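Alpha-1,2-mannosidase (Bacteroides thetaiotaomicron, PDB 2WW2) probably hydrolyses alpha-1,2-linked mannosides with inversion at the anomeric carbon, as a member of the calcium-dependent glycoside hydrolase family GH92. Local coordinates at residues T286-S289 against C290-R293; W332-F335 against R336-P340; G583-P586 against V587-A590; D625-N628 against G629-S632. One frame throughout, in Å; residues are numbered along the deposited sequence. Where two conformers were deposited one is given.

Contact 1: T286-S289 against C290-R293; sequences TFYS and CLYR
Tyr-288 and Leu-291 stand side by side on one flank of an alpha-helix, pointing the same way, and make the main apolar touch of this local contact. Leu-291 holds CG anti to its backbone N (chi1 -177°), and its CD2 meets the Tyr-288 ring obliquely, 4.1 Å from CD1 of Tyr-288. The neighbouring Phe-287 ring comes edge-on to the Tyr-288 ring, its CD2 3.6 Å above the plane and over the centre. On another flank, Thr-286 CG2 and Cys-290 SG approach to 4.4 Å, two small groups suited to a close helix neighbour.

The polar part is the helix backbone. Cys-290 N bonds to Thr-286 O at 3.0 Å, Leu-291 N to Phe-287 O at 2.9 Å, Tyr-292 N to Tyr-288 O at 2.8 Å and Arg-293 N to Ser-289 O at 3.0 Å. This last carbonyl oxygen also lies at the edge of the Tyr-292 ring, near its plane, 3.5 Å from CD2 of Tyr-292. Ser-289, small and polar, returns its OG to Arg-285 O of the preceding turn.

Within the catalytic domain, helix 281-294 is covered on several sides. Thr-286, Phe-287 and Cys-290 face helix 632-640, whereas Tyr-288 and Leu-291 reach Leu-271 of helix 256-271, and the Tyr-288 hydroxyl bonds to Val-274 O and Ala-276 N of strand 274-277.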
ATOM      1  N   THR A 286       6.302 -11.267 -28.845  1.00  7.25           N
ATOM      2  CA  THR A 286       5.220 -11.221 -27.851  1.00  7.61           C
ATOM      3  C   THR A 286       3.924 -11.643 -28.513  1.00  7.18           C
ATOM      4  O   THR A 286       3.215 -12.510 -28.015  1.00  7.32           O
ATOM      5  CB  THR A 286       5.095  -9.815 -27.238  1.00  8.01           C
ATOM      6  OG1 THR A 286       6.367  -9.431 -26.696  1.00  7.59           O
ATOM      7  CG2 THR A 286       4.058  -9.815 -26.094  1.00  7.93           C
ATOM      8  N   PHE A 287       3.639 -11.040 -29.662  1.00  7.02           N
ATOM      9  CA  PHE A 287       2.409 -11.314 -30.406  1.00  6.63           C
ATOM     10  C   PHE A 287       2.257 -12.793 -30.791  1.00  7.06           C
ATOM     11  O   PHE A 287       1.217 -13.405 -30.537  1.00  6.63           O
ATOM     12  CB  PHE A 287       2.377 -10.445 -31.674  1.00  6.48           C
ATOM     13  CG  PHE A 287       1.115 -10.592 -32.487  1.00  7.72           C
ATOM     14  CD1 PHE A 287      -0.078  -9.988 -32.068  1.00  8.17           C
ATOM     15  CD2 PHE A 287       1.115 -11.326 -33.667  1.00  7.43           C
ATOM     16  CE1 PHE A 287      -1.237 -10.122 -32.819  1.00  9.08           C
ATOM     17  CE2 PHE A 287      -0.037 -11.463 -34.426  1.00  9.08           C
ATOM     18  CZ  PHE A 287      -1.221 -10.863 -34.002  1.00 10.10           C
ATOM     19  N   TYR A 288       3.276 -13.366 -31.431  1.00  6.55           N
ATOM     20  CA  TYR A 288       3.150 -14.748 -31.885  1.00  7.11           C
ATOM     21  C   TYR A 288       3.223 -15.753 -30.749  1.00  6.81           C
ATOM     22  O   TYR A 288       2.612 -16.800 -30.828  1.00  6.74           O
ATOM     23  CB  TYR A 288       4.150 -15.049 -33.026  1.00  6.79           C
ATOM     24  CG  TYR A 288       3.640 -14.385 -34.290  1.00  6.71           C
ATOM     25  CD1 TYR A 288       2.465 -14.843 -34.892  1.00  6.48           C
ATOM     26  CD2 TYR A 288       4.277 -13.267 -34.833  1.00  7.06           C
ATOM     27  CE1 TYR A 288       1.944 -14.230 -36.028  1.00  7.73           C
ATOM     28  CE2 TYR A 288       3.758 -12.638 -35.964  1.00  7.40           C
ATOM     29  CZ  TYR A 288       2.588 -13.135 -36.554  1.00  7.21           C
ATOM     30  OH  TYR A 288       2.050 -12.531 -37.677  1.00  6.94           O
ATOM     31  N   SER A 289       3.958 -15.433 -29.694  1.00  7.51           N
ATOM     32  CA  SER A 289       3.919 -16.277 -28.486  1.00  7.38           C
ATOM     33  C   SER A 289       2.524 -16.305 -27.875  1.00  7.77           C
ATOM     34  O   SER A 289       2.017 -17.376 -27.536  1.00  7.39           O
ATOM     35  CB  SER A 289       4.938 -15.791 -27.462  1.00  8.05           C
ATOM     36  OG  SER A 289       6.271 -15.889 -27.977  1.00  9.47           O
ATOM     37  N   CYS A 290       1.897 -15.135 -27.739  1.00  7.17           N
ATOM     38  CA  CYS A 290       0.514 -15.090 -27.235  1.00  7.87           C
ATOM     39  C   CYS A 290      -0.425 -15.843 -28.160  1.00  7.75           C
ATOM     40  O   CYS A 290      -1.343 -16.527 -27.690  1.00  8.39           O
ATOM     41  CB  CYS A 290       0.034 -13.632 -27.060  1.00  7.49           C
ATOM     42  SG  CYS A 290       0.845 -12.767 -25.706  1.00 10.52           S
ATOM     43  N   LEU A 291      -0.214 -15.726 -29.476  1.00  7.58           N
ATOM     44  CA  LEU A 291      -1.099 -16.412 -30.412  1.00  7.43           C
ATOM     45  C   LEU A 291      -0.907 -17.932 -30.279  1.00  7.82           C
ATOM     46  O   LEU A 291      -1.879 -18.694 -30.238  1.00  7.98           O
ATOM     47  CB  LEU A 291      -0.870 -15.937 -31.867  1.00  6.65           C
ATOM     48  CG  LEU A 291      -1.776 -16.516 -32.976  1.00  8.38           C
ATOM     49  CD1 LEU A 291      -3.295 -16.330 -32.642  1.00  7.57           C
ATOM     50  CD2 LEU A 291      -1.436 -15.937 -34.343  1.00  6.41           C
ATOM     51  N   TYR A 292       0.346 -18.378 -30.212  1.00  7.59           N
ATOM     52  CA  TYR A 292       0.610 -19.810 -29.989  1.00  8.44           C
ATOM     53  C   TYR A 292      -0.133 -20.323 -28.761  1.00  9.36           C
ATOM     54  O   TYR A 292      -0.802 -21.366 -28.815  1.00  9.08           O
ATOM     55  CB  TYR A 292       2.126 -20.035 -29.846  1.00  7.92           C
ATOM     56  CG  TYR A 292       2.557 -21.107 -28.877  1.00  8.27           C
ATOM     57  CD1 TYR A 292       2.611 -22.446 -29.270  1.00  9.64           C
ATOM     58  CD2 TYR A 292       2.970 -20.781 -27.584  1.00  8.69           C
ATOM     59  CE1 TYR A 292       3.037 -23.449 -28.382  1.00  9.08           C
ATOM     60  CE2 TYR A 292       3.403 -21.776 -26.688  1.00  9.76           C
ATOM     61  CZ  TYR A 292       3.440 -23.101 -27.104  1.00  8.86           C
ATOM     62  OH  TYR A 292       3.856 -24.080 -26.228  1.00  9.27           O
ATOM     63  N   ARG A 293      -0.042 -19.570 -27.666  1.00 10.02           N
ATOM     64  CA  ARG A 293      -0.668 -19.974 -26.413  1.00 11.97           C
ATOM     65  C   ARG A 293      -2.171 -20.074 -26.626  1.00 12.04           C
ATOM     66  O   ARG A 293      -2.841 -20.948 -26.081  1.00 11.54           O
ATOM     67  CB  ARG A 293      -0.317 -18.973 -25.290  1.00 12.79           C
ATOM     68  CG  ARG A 293      -0.649 -19.443 -23.877  1.00 18.17           C
ATOM     69  CD  ARG A 293      -0.228 -18.429 -22.787  1.00 22.39           C
ATOM     70  NE  ARG A 293      -0.623 -18.879 -21.449  1.00 26.95           N
ATOM     71  CZ  ARG A 293       0.218 -19.056 -20.429  1.00 28.07           C
ATOM     72  NH1 ARG A 293      -0.244 -19.467 -19.255  1.00 28.08           N
ATOM     73  NH2 ARG A 293       1.520 -18.807 -20.572  1.00 26.34           N
TER

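Contact 2: W332-F335 against R336-P340; sequences WDTF and RAVHP
Arg-336 sets CG anti to its carbonyl carbon (chi1 -61°) and then runs out extended to NE, which carries the guanidinium back to Trp-332. Phe-335 CG sits between its own backbone N and carbonyl carbon (chi1 88°), folding the ring against the arginine stem. Arg-336 CG therefore lies over the Phe-335 ring, 3.6 Å from its centroid in a CH-pi contact, and CE2 of that ring covers one face of the guanidinium.

Farther out, the guanidinium stands steeply on the indole, the two planes 76° apart, with NH2 over the face of Trp-332. Arg-336 CZ is 4.6 Å from the centroid of the five-membered ring, a cation-pi interaction. The same group grips Trp-332 O, through NE at 2.8 Å and more weakly through NH2 at 3.1 Å, while Glu-450 supplies a salt bridge to NH2. A leucine in place of Arg-336 would probably leave Trp-332 O without these donors and Glu-450 without its cationic mate.

The backbone then turns into a new helix. His-339 N bonds almost straight to Thr-334 O at 3.1 Å; water 1 donates to Asp-333 O at 2.8 Å and accepts from Val-338 N at 3.2 Å. Pro-340, lacking an N-H, suits a first helical turn.

The bend thus joins helix 331-334 to helix 338-345, with Phe-335 and His-339 packed on helix 383-393, Val-338 on helix 632-640, and Glu-450 reaching in from helix 444-465.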
ATOM      1  N   TRP A 332     -15.369 -19.790 -18.287  1.00  8.82           N
ATOM      2  CA  TRP A 332     -15.391 -18.559 -17.500  1.00  9.44           C
ATOM      3  C   TRP A 332     -14.242 -17.662 -17.925  1.00  9.89           C
ATOM      4  O   TRP A 332     -14.340 -16.431 -17.938  1.00 10.27           O
ATOM      5  CB  TRP A 332     -15.289 -18.859 -15.993  1.00  9.30           C
ATOM      6  CG  TRP A 332     -15.302 -17.616 -15.164  1.00  9.72           C
ATOM      7  CD1 TRP A 332     -16.382 -16.809 -14.895  1.00  8.44           C
ATOM      8  CD2 TRP A 332     -14.178 -17.009 -14.528  1.00 10.19           C
ATOM      9  NE1 TRP A 332     -15.997 -15.752 -14.099  1.00  8.83           N
ATOM     10  CE2 TRP A 332     -14.647 -15.849 -13.861  1.00 10.79           C
ATOM     11  CE3 TRP A 332     -12.815 -17.336 -14.450  1.00 12.75           C
ATOM     12  CZ2 TRP A 332     -13.797 -15.010 -13.122  1.00 12.52           C
ATOM     13  CZ3 TRP A 332     -11.969 -16.501 -13.722  1.00 13.54           C
ATOM     14  CH2 TRP A 332     -12.462 -15.352 -13.067  1.00 14.27           C
ATOM     15  N   ASP A 333     -13.138 -18.282 -18.288  1.00 10.17           N
ATOM     16  CA  ASP A 333     -11.978 -17.529 -18.789  0.50  9.92           C
ATOM     17  C   ASP A 333     -12.047 -17.330 -20.296  1.00 10.26           C
ATOM     18  O   ASP A 333     -11.866 -16.206 -20.814  1.00 10.60           O
ATOM     19  CB  ASP A 333     -10.674 -18.264 -18.481  0.50 10.23           C
ATOM     20  CG  ASP A 333     -10.091 -17.889 -17.135  0.50  9.91           C
ATOM     21  OD1 ASP A 333      -9.986 -16.681 -16.821  0.50 12.27           O
ATOM     22  OD2 ASP A 333      -9.722 -18.807 -16.403  0.50 10.73           O
ATOM     23  N   THR A 334     -12.281 -18.420 -21.014  1.00  8.95           N
ATOM     24  CA  THR A 334     -12.049 -18.411 -22.468  1.00  8.97           C
ATOM     25  C   THR A 334     -13.188 -17.814 -23.324  1.00  8.24           C
ATOM     26  O   THR A 334     -12.991 -17.578 -24.498  1.00  7.85           O
ATOM     27  CB  THR A 334     -11.675 -19.822 -22.980  1.00  8.59           C
ATOM     28  OG1 THR A 334     -12.771 -20.722 -22.735  1.00  8.72           O
ATOM     29  CG2 THR A 334     -10.401 -20.327 -22.268  1.00  8.64           C
ATOM     30  N   PHE A 335     -14.369 -17.562 -22.751  1.00  8.62           N
ATOM     31  CA  PHE A 335     -15.442 -16.949 -23.557  1.00  8.57           C
ATOM     32  C   PHE A 335     -15.103 -15.507 -23.940  1.00  8.91           C
ATOM     33  O   PHE A 335     -15.621 -14.984 -24.924  1.00  9.27           O
ATOM     34  CB  PHE A 335     -16.794 -16.971 -22.821  1.00  8.45           C
ATOM     35  CG  PHE A 335     -17.034 -15.763 -21.919  1.00  9.32           C
ATOM     36  CD1 PHE A 335     -17.494 -14.563 -22.443  1.00  9.80           C
ATOM     37  CD2 PHE A 335     -16.858 -15.857 -20.537  1.00 10.84           C
ATOM     38  CE1 PHE A 335     -17.734 -13.454 -21.606  1.00  9.90           C
ATOM     39  CE2 PHE A 335     -17.115 -14.756 -19.697  1.00 11.18           C
ATOM     40  CZ  PHE A 335     -17.536 -13.557 -20.241  1.00 11.62           C
ATOM     41  N   ARG A 336     -14.260 -14.867 -23.143  1.00  9.08           N
ATOM     42  CA  ARG A 336     -14.035 -13.418 -23.246  1.00  9.17           C
ATOM     43  C   ARG A 336     -13.300 -13.027 -24.532  1.00  9.36           C
ATOM     44  O   ARG A 336     -13.658 -12.029 -25.175  1.00 10.21           O
ATOM     45  CB  ARG A 336     -13.290 -12.874 -21.995  1.00  8.83           C
ATOM     46  CG  ARG A 336     -14.090 -13.098 -20.678  1.00  9.67           C
ATOM     47  CD  ARG A 336     -13.294 -12.950 -19.372  1.00 10.51           C
ATOM     48  NE  ARG A 336     -13.979 -13.667 -18.281  1.00 11.49           N
ATOM     49  CZ  ARG A 336     -14.935 -13.142 -17.513  1.00 12.19           C
ATOM     50  NH1 ARG A 336     -15.325 -11.889 -17.701  1.00  9.70           N
ATOM     51  NH2 ARG A 336     -15.511 -13.873 -16.557  1.00 10.43           N
ATOM     52  N   ALA A 337     -12.274 -13.779 -24.907  1.00  8.87           N
ATOM     53  CA  ALA A 337     -11.490 -13.397 -26.085  1.00  8.64           C
ATOM     54  C   ALA A 337     -10.962 -14.584 -26.887  1.00  8.23           C
ATOM     55  O   ALA A 337     -10.784 -14.485 -28.097  1.00  8.06           O
ATOM     56  CB  ALA A 337     -10.314 -12.482 -25.664  1.00  8.04           C
ATOM     57  N   VAL A 338     -10.666 -15.691 -26.212  1.00  7.97           N
ATOM     58  CA  VAL A 338     -10.092 -16.864 -26.892  1.00  7.43           C
ATOM     59  C   VAL A 338     -11.089 -17.439 -27.926  1.00  7.53           C
ATOM     60  O   VAL A 338     -10.776 -17.592 -29.112  1.00  6.96           O
ATOM     61  CB  VAL A 338      -9.655 -17.970 -25.866  1.00  7.64           C
ATOM     62  CG1 VAL A 338      -9.368 -19.285 -26.583  1.00  7.75           C
ATOM     63  CG2 VAL A 338      -8.402 -17.512 -25.065  1.00  8.67           C
ATOM     64  N   HIS A 339     -12.293 -17.770 -27.487  1.00  7.42           N
ATOM     65  CA  HIS A 339     -13.260 -18.294 -28.456  1.00  8.09           C
ATOM     66  C   HIS A 339     -13.689 -17.265 -29.489  1.00  8.46           C
ATOM     67  O   HIS A 339     -13.851 -17.608 -30.650  1.00  9.84           O
ATOM     68  CB  HIS A 339     -14.428 -18.986 -27.746  1.00  8.25           C
ATOM     69  CG  HIS A 339     -14.027 -20.302 -27.170  1.00  9.10           C
ATOM     70  ND1 HIS A 339     -13.932 -21.443 -27.939  1.00  8.82           N
ATOM     71  CD2 HIS A 339     -13.586 -20.639 -25.932  1.00  9.10           C
ATOM     72  CE1 HIS A 339     -13.505 -22.443 -27.186  1.00 10.02           C
ATOM     73  NE2 HIS A 339     -13.290 -21.983 -25.964  1.00 10.20           N
ATOM     74  N   PRO A 340     -13.859 -15.991 -29.078  1.00  8.79           N
ATOM     75  CA  PRO A 340     -14.115 -14.993 -30.121  1.00  7.86           C
ATOM     76  C   PRO A 340     -13.006 -14.925 -31.161  1.00  7.80           C
ATOM     77  O   PRO A 340     -13.293 -14.738 -32.345  1.00  7.16           O
ATOM     78  CB  PRO A 340     -14.209 -13.691 -29.342  1.00  8.18           C
ATOM     79  CG  PRO A 340     -14.859 -14.153 -27.992  1.00  8.98           C
ATOM     80  CD  PRO A 340     -14.167 -15.487 -27.724  1.00  8.57           C
TER
HETATM   81  O   HOH W   1     -10.465 -15.373 -23.051  1.00 11.15           O

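Contact 3: G583-P586 against V587-A590; sequences GNQP and VQHA
Gln-588 reaches back beside Gln-585 to Gly-583, the compact side of the loop. At the end of its extended chain NE2 bonds to Gly-583 O at 3.2 Å, almost straight (170°) and in the Gln-588 amide plane, though 46° out of the carbonyl plane. The same NE2 lies 3.7 Å from CG of Gln-585, the two side chains pointing the same way. The backbone is wound as closely: Val-587 N bonds to Asn-584 O at 3.0 Å and Gln-588 N to Gln-585 O at 3.1 Å. Val-587 CG2 adds an apolar touch, 4.0 Å from CB of Asn-584. Gly-583 has a positive phi at which a CB would strike the preceding carbonyl. A leucine in place of Gln-588 would probably cost Gly-583 O one of its two side-chain amide donors, the other being Gln-630 NE2.

The other side is looser, though still buried, and bridged by one water. His-589 CG sits between its backbone N and carbonyl carbon (chi1 72°), which brings the ring edge to Pro-586 O, 3.1 Å from CE1, but ND1 meets Gln-585 O only through water 2, 2.7 Å from both atoms.

This loop connects helices 565-577 and 600-613 and holds a type I beta turn from Val-587 to Ala-590. Pro-586 leans on His-521 and Trp-522 of helix 519-522, and Gln-588 O accepts a hydrogen bond from Trp-634 NE1 of helix 632-640.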
ATOM      1  N   GLY A 583      -5.584  -8.317 -16.255  1.00 18.14           N
ATOM      2  CA  GLY A 583      -5.731  -9.760 -16.220  1.00 17.78           C
ATOM      3  C   GLY A 583      -6.933 -10.178 -15.396  1.00 17.92           C
ATOM      4  O   GLY A 583      -7.499 -11.251 -15.620  1.00 18.04           O
ATOM      5  N   ASN A 584      -7.319  -9.348 -14.434  1.00 16.60           N
ATOM      6  CA  ASN A 584      -8.475  -9.679 -13.619  1.00 16.68           C
ATOM      7  C   ASN A 584      -9.711  -9.707 -14.515  1.00 16.13           C
ATOM      8  O   ASN A 584     -10.024  -8.731 -15.208  1.00 16.29           O
ATOM      9  CB  ASN A 584      -8.615  -8.725 -12.433  1.00 16.97           C
ATOM     10  CG  ASN A 584      -9.655  -9.198 -11.411  1.00 19.48           C
ATOM     11  OD1 ASN A 584      -9.326  -9.566 -10.272  1.00 22.21           O
ATOM     12  ND2 ASN A 584     -10.911  -9.167 -11.811  1.00 22.69           N
ATOM     13  N   GLN A 585     -10.384 -10.849 -14.531  1.00 15.38           N
ATOM     14  CA  GLN A 585     -11.385 -11.145 -15.562  1.00 14.96           C
ATOM     15  C   GLN A 585     -12.472 -10.074 -15.759  1.00 14.00           C
ATOM     16  O   GLN A 585     -12.684  -9.614 -16.885  1.00 14.09           O
ATOM     17  CB  GLN A 585     -11.988 -12.546 -15.334  1.00 15.25           C
ATOM     18  CG  GLN A 585     -11.063 -13.716 -15.754  1.00 17.55           C
ATOM     19  CD  GLN A 585      -9.934 -13.996 -14.752  1.00 20.03           C
ATOM     20  OE1 GLN A 585      -9.854 -13.386 -13.689  1.00 21.45           O
ATOM     21  NE2 GLN A 585      -9.066 -14.928 -15.096  1.00 23.22           N
ATOM     22  N   PRO A 586     -13.178  -9.681 -14.683  1.00 13.30           N
ATOM     23  CA  PRO A 586     -14.255  -8.722 -14.889  1.00 13.45           C
ATOM     24  C   PRO A 586     -13.807  -7.333 -15.366  1.00 13.43           C
ATOM     25  O   PRO A 586     -14.663  -6.530 -15.718  1.00 13.70           O
ATOM     26  CB  PRO A 586     -14.915  -8.626 -13.503  1.00 13.44           C
ATOM     27  CG  PRO A 586     -13.835  -9.065 -12.547  1.00 13.28           C
ATOM     28  CD  PRO A 586     -13.132 -10.158 -13.286  1.00 13.23           C
ATOM     29  N   VAL A 587     -12.508  -7.030 -15.349  1.00 12.96           N
ATOM     30  CA  VAL A 587     -12.057  -5.755 -15.924  1.00 13.24           C
ATOM     31  C   VAL A 587     -11.190  -5.908 -17.179  1.00 13.08           C
ATOM     32  O   VAL A 587     -10.648  -4.919 -17.651  1.00 13.90           O
ATOM     33  CB  VAL A 587     -11.349  -4.828 -14.898  1.00 13.37           C
ATOM     34  CG1 VAL A 587     -12.336  -4.361 -13.841  1.00 13.89           C
ATOM     35  CG2 VAL A 587     -10.149  -5.519 -14.282  1.00 14.01           C
ATOM     36  N   GLN A 588     -11.082  -7.112 -17.739  1.00 13.03           N
ATOM     37  CA  GLN A 588     -10.304  -7.295 -18.986  1.00 14.40           C
ATOM     38  C   GLN A 588     -10.779  -6.368 -20.125  1.00 13.70           C
ATOM     39  O   GLN A 588      -9.985  -5.910 -20.934  1.00 14.06           O
ATOM     40  CB  GLN A 588     -10.359  -8.752 -19.463  1.00 14.70           C
ATOM     41  CG  GLN A 588      -9.468  -9.687 -18.650  1.00 17.59           C
ATOM     42  CD  GLN A 588      -9.617 -11.157 -19.050  1.00 18.59           C
ATOM     43  OE1 GLN A 588     -10.297 -11.486 -20.033  1.00 18.68           O
ATOM     44  NE2 GLN A 588      -8.969 -12.041 -18.296  1.00 17.25           N
ATOM     45  N   HIS A 589     -12.078  -6.112 -20.180  1.00 13.15           N
ATOM     46  CA  HIS A 589     -12.667  -5.271 -21.230  1.00 12.82           C
ATOM     47  C   HIS A 589     -12.642  -3.780 -20.889  1.00 12.44           C
ATOM     48  O   HIS A 589     -12.953  -2.947 -21.733  1.00 12.14           O
ATOM     49  CB  HIS A 589     -14.124  -5.667 -21.428  1.00 12.68           C
ATOM     50  CG  HIS A 589     -15.008  -5.235 -20.299  1.00 13.21           C
ATOM     51  ND1 HIS A 589     -14.961  -5.819 -19.052  1.00 16.38           N
ATOM     52  CD2 HIS A 589     -15.927  -4.245 -20.215  1.00 13.04           C
ATOM     53  CE1 HIS A 589     -15.827  -5.220 -18.251  1.00 14.49           C
ATOM     54  NE2 HIS A 589     -16.423  -4.259 -18.933  1.00 14.80           N
ATOM     55  N   ALA A 590     -12.275  -3.432 -19.655  1.00 11.93           N
ATOM     56  CA  ALA A 590     -12.600  -2.087 -19.152  1.00 11.44           C
ATOM     57  C   ALA A 590     -11.900  -0.943 -19.890  1.00 10.95           C
ATOM     58  O   ALA A 590     -12.472   0.134 -20.058  1.00  9.91           O
ATOM     59  CB  ALA A 590     -12.361  -1.996 -17.642  1.00 10.89           C
TER
HETATM   60  O   HOH W   2     -14.009  -8.331 -18.841  1.00 30.55           O

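Contact 4: D625-N628 against G629-S632; sequences DEDN and GQTS. With NA (sodium ion), chain F.
The sodium-binding loop of the catalytic domain is drawn tight here between Asp-627 and residues Gly-629 to Thr-631. The metal is held by the main chain of the aspartate: Asp-627 O binds sodium at 2.3 Å, beside water 4 at 2.4 Å and water 3 at 2.5 Å, with Ser-19, Tyr-622 and Gly-624 completing the site through their carbonyl oxygens.

The Asp-627 carboxylate is used for shaping the loop. With CG anti to the backbone N (chi1 -171°) it swings forward, and OD1 accepts from Gly-629 N at 3.0 Å from above the carboxylate plane, forming an Asx turn. Its OD2 receives Thr-631 OG1 at 2.5 Å on the syn side, 23° out of that plane. A carboxylate fits because both oxygens are gripped, and the threonine hydroxyl has a further partner in Tyr-615 OH. Gly-629 has a positive phi that would jam a CB against Asn-628 O.

Gln-630, bent at chi2, turns its amide back on the loop. OE1 accepts from Asn-628 N at 2.8 Å, while NE2 donates to Glu-626 O at 2.9 Å in the carbonyl plane. One side chain thereby serves two backbone groups flanking the sodium ligand.

A type I turn from Gly-629 to Ser-632 then leads, past Thr-631 at the N-cap position, into helix 632-640, whose first residue, Ser-632, packs on Cys-290 and Arg-293 of helix 281-294.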
ATOM      1  N   ASP A 625       0.833  -8.437 -12.092  1.00 16.53           N
ATOM      2  CA  ASP A 625       0.737  -9.291 -10.904  1.00 17.61           C
ATOM      3  C   ASP A 625      -0.493 -10.200 -10.990  1.00 17.67           C
ATOM      4  O   ASP A 625      -0.509 -11.309 -10.459  1.00 17.39           O
ATOM      5  CB  ASP A 625       0.612  -8.434  -9.643  1.00 17.80           C
ATOM      6  CG  ASP A 625       1.937  -7.832  -9.216  1.00 20.33           C
ATOM      7  OD1 ASP A 625       3.014  -8.327  -9.656  1.00 20.35           O
ATOM      8  OD2 ASP A 625       1.891  -6.860  -8.432  1.00 22.49           O
ATOM      9  N   GLU A 626      -1.516  -9.720 -11.675  1.00 17.55           N
ATOM     10  CA  GLU A 626      -2.752 -10.469 -11.787  1.00 19.02           C
ATOM     11  C   GLU A 626      -2.855 -11.220 -13.094  1.00 18.06           C
ATOM     12  O   GLU A 626      -3.881 -11.820 -13.389  1.00 18.14           O
ATOM     13  CB  GLU A 626      -3.895  -9.492 -11.769  1.00 20.21           C
ATOM     14  CG  GLU A 626      -5.105 -10.029 -11.189  1.00 25.39           C
ATOM     15  CD  GLU A 626      -5.260  -9.501  -9.819  1.00 30.61           C
ATOM     16  OE1 GLU A 626      -4.208  -9.334  -9.162  1.00 32.71           O
ATOM     17  OE2 GLU A 626      -6.413  -9.227  -9.427  1.00 31.43           O
ATOM     18  N   ASP A 627      -1.809 -11.157 -13.902  1.00 16.91           N
ATOM     19  CA  ASP A 627      -1.839 -11.794 -15.215  1.00 16.64           C
ATOM     20  C   ASP A 627      -1.007 -13.059 -15.180  1.00 16.29           C
ATOM     21  O   ASP A 627       0.227 -13.014 -15.058  1.00 15.35           O
ATOM     22  CB  ASP A 627      -1.313 -10.849 -16.289  1.00 16.71           C
ATOM     23  CG  ASP A 627      -1.537 -11.381 -17.708  1.00 18.13           C
ATOM     24  OD1 ASP A 627      -1.963 -12.559 -17.875  1.00 18.21           O
ATOM     25  OD2 ASP A 627      -1.273 -10.613 -18.659  1.00 17.80           O
ATOM     26  N   ASN A 628      -1.698 -14.189 -15.258  1.00 15.50           N
ATOM     27  CA  ASN A 628      -1.044 -15.483 -15.214  1.00 15.90           C
ATOM     28  C   ASN A 628      -1.102 -16.183 -16.571  1.00 16.34           C
ATOM     29  O   ASN A 628      -1.102 -17.411 -16.647  1.00 15.98           O
ATOM     30  CB  ASN A 628      -1.699 -16.328 -14.127  1.00 15.95           C
ATOM     31  CG  ASN A 628      -1.629 -15.644 -12.770  1.00 17.28           C
ATOM     32  OD1 ASN A 628      -2.664 -15.282 -12.163  1.00 17.80           O
ATOM     33  ND2 ASN A 628      -0.407 -15.392 -12.319  1.00 12.90           N
ATOM     34  N   GLY A 629      -1.147 -15.385 -17.638  1.00 15.51           N
ATOM     35  CA  GLY A 629      -1.147 -15.948 -18.985  1.00 15.70           C
ATOM     36  C   GLY A 629      -2.503 -15.855 -19.656  1.00 15.40           C
ATOM     37  O   GLY A 629      -2.589 -15.988 -20.878  1.00 15.63           O
ATOM     38  N   GLN A 630      -3.552 -15.587 -18.867  1.00 15.44           N
ATOM     39  CA  GLN A 630      -4.930 -15.596 -19.380  1.00 15.15           C
ATOM     40  C   GLN A 630      -5.235 -14.461 -20.355  1.00 14.91           C
ATOM     41  O   GLN A 630      -6.260 -14.482 -21.025  1.00 15.06           O
ATOM     42  CB  GLN A 630      -5.974 -15.637 -18.247  1.00 15.31           C
ATOM     43  CG  GLN A 630      -6.166 -14.354 -17.431  1.00 15.66           C
ATOM     44  CD  GLN A 630      -5.185 -14.234 -16.267  1.00 17.34           C
ATOM     45  OE1 GLN A 630      -4.187 -14.968 -16.193  1.00 16.77           O
ATOM     46  NE2 GLN A 630      -5.460 -13.298 -15.353  1.00 16.00           N
ATOM     47  N   THR A 631      -4.331 -13.494 -20.461  1.00 13.81           N
ATOM     48  CA  THR A 631      -4.540 -12.380 -21.359  1.00 13.23           C
ATOM     49  C   THR A 631      -3.930 -12.621 -22.759  1.00 12.37           C
ATOM     50  O   THR A 631      -3.822 -11.696 -23.534  1.00 11.99           O
ATOM     51  CB  THR A 631      -3.960 -11.084 -20.788  1.00 13.58           C
ATOM     52  OG1 THR A 631      -2.533 -11.193 -20.760  1.00 13.26           O
ATOM     53  CG2 THR A 631      -4.497 -10.825 -19.367  1.00 14.37           C
ATOM     54  N   SER A 632      -3.550 -13.854 -23.082  1.00 12.13           N
ATOM     55  CA  SER A 632      -2.954 -14.132 -24.408  1.00 11.90           C
ATOM     56  C   SER A 632      -3.836 -13.646 -25.586  1.00 10.73           C
ATOM     57  O   SER A 632      -3.370 -12.937 -26.462  1.00  9.63           O
ATOM     58  CB  SER A 632      -2.603 -15.623 -24.554  1.00 12.72           C
ATOM     59  OG  SER A 632      -3.785 -16.435 -24.620  1.00 17.63           O
TER
HETATM   60 NA    NA F 800       2.106 -12.164 -13.946  1.00 13.47          NA
HETATM   61  O   HOH W   3       1.049 -13.044 -11.845  1.00 15.76           O
HETATM   62  O   HOH W   4       3.928 -10.993 -12.898  1.00 12.17           O

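All four contacts lie in the catalytic domain, and helix 632-640 or the loop before it borders each of them. Contacts 3 and 4, centres 10 Å apart, are tied by a probable hydrogen bond from Gln-630 NE2 to Gly-583 O (2.9 Å). Contact 2, centred 12 Å from contact 3, meets it where Arg-336 CD packs 3.4 Å from Gln-588 OE1. Contact 1 touches contact 4 through Cys-290 O and Ser-632 CB (3.5 Å), but stays about 7 Å from contact 2 at the nearest atoms. Glycerol, probably from the crystallisation liquor, lies about 4 Å from the Gln-630 side chain and may mark a pocket there; the sodium bound by Asp-627 O belongs to contact 4.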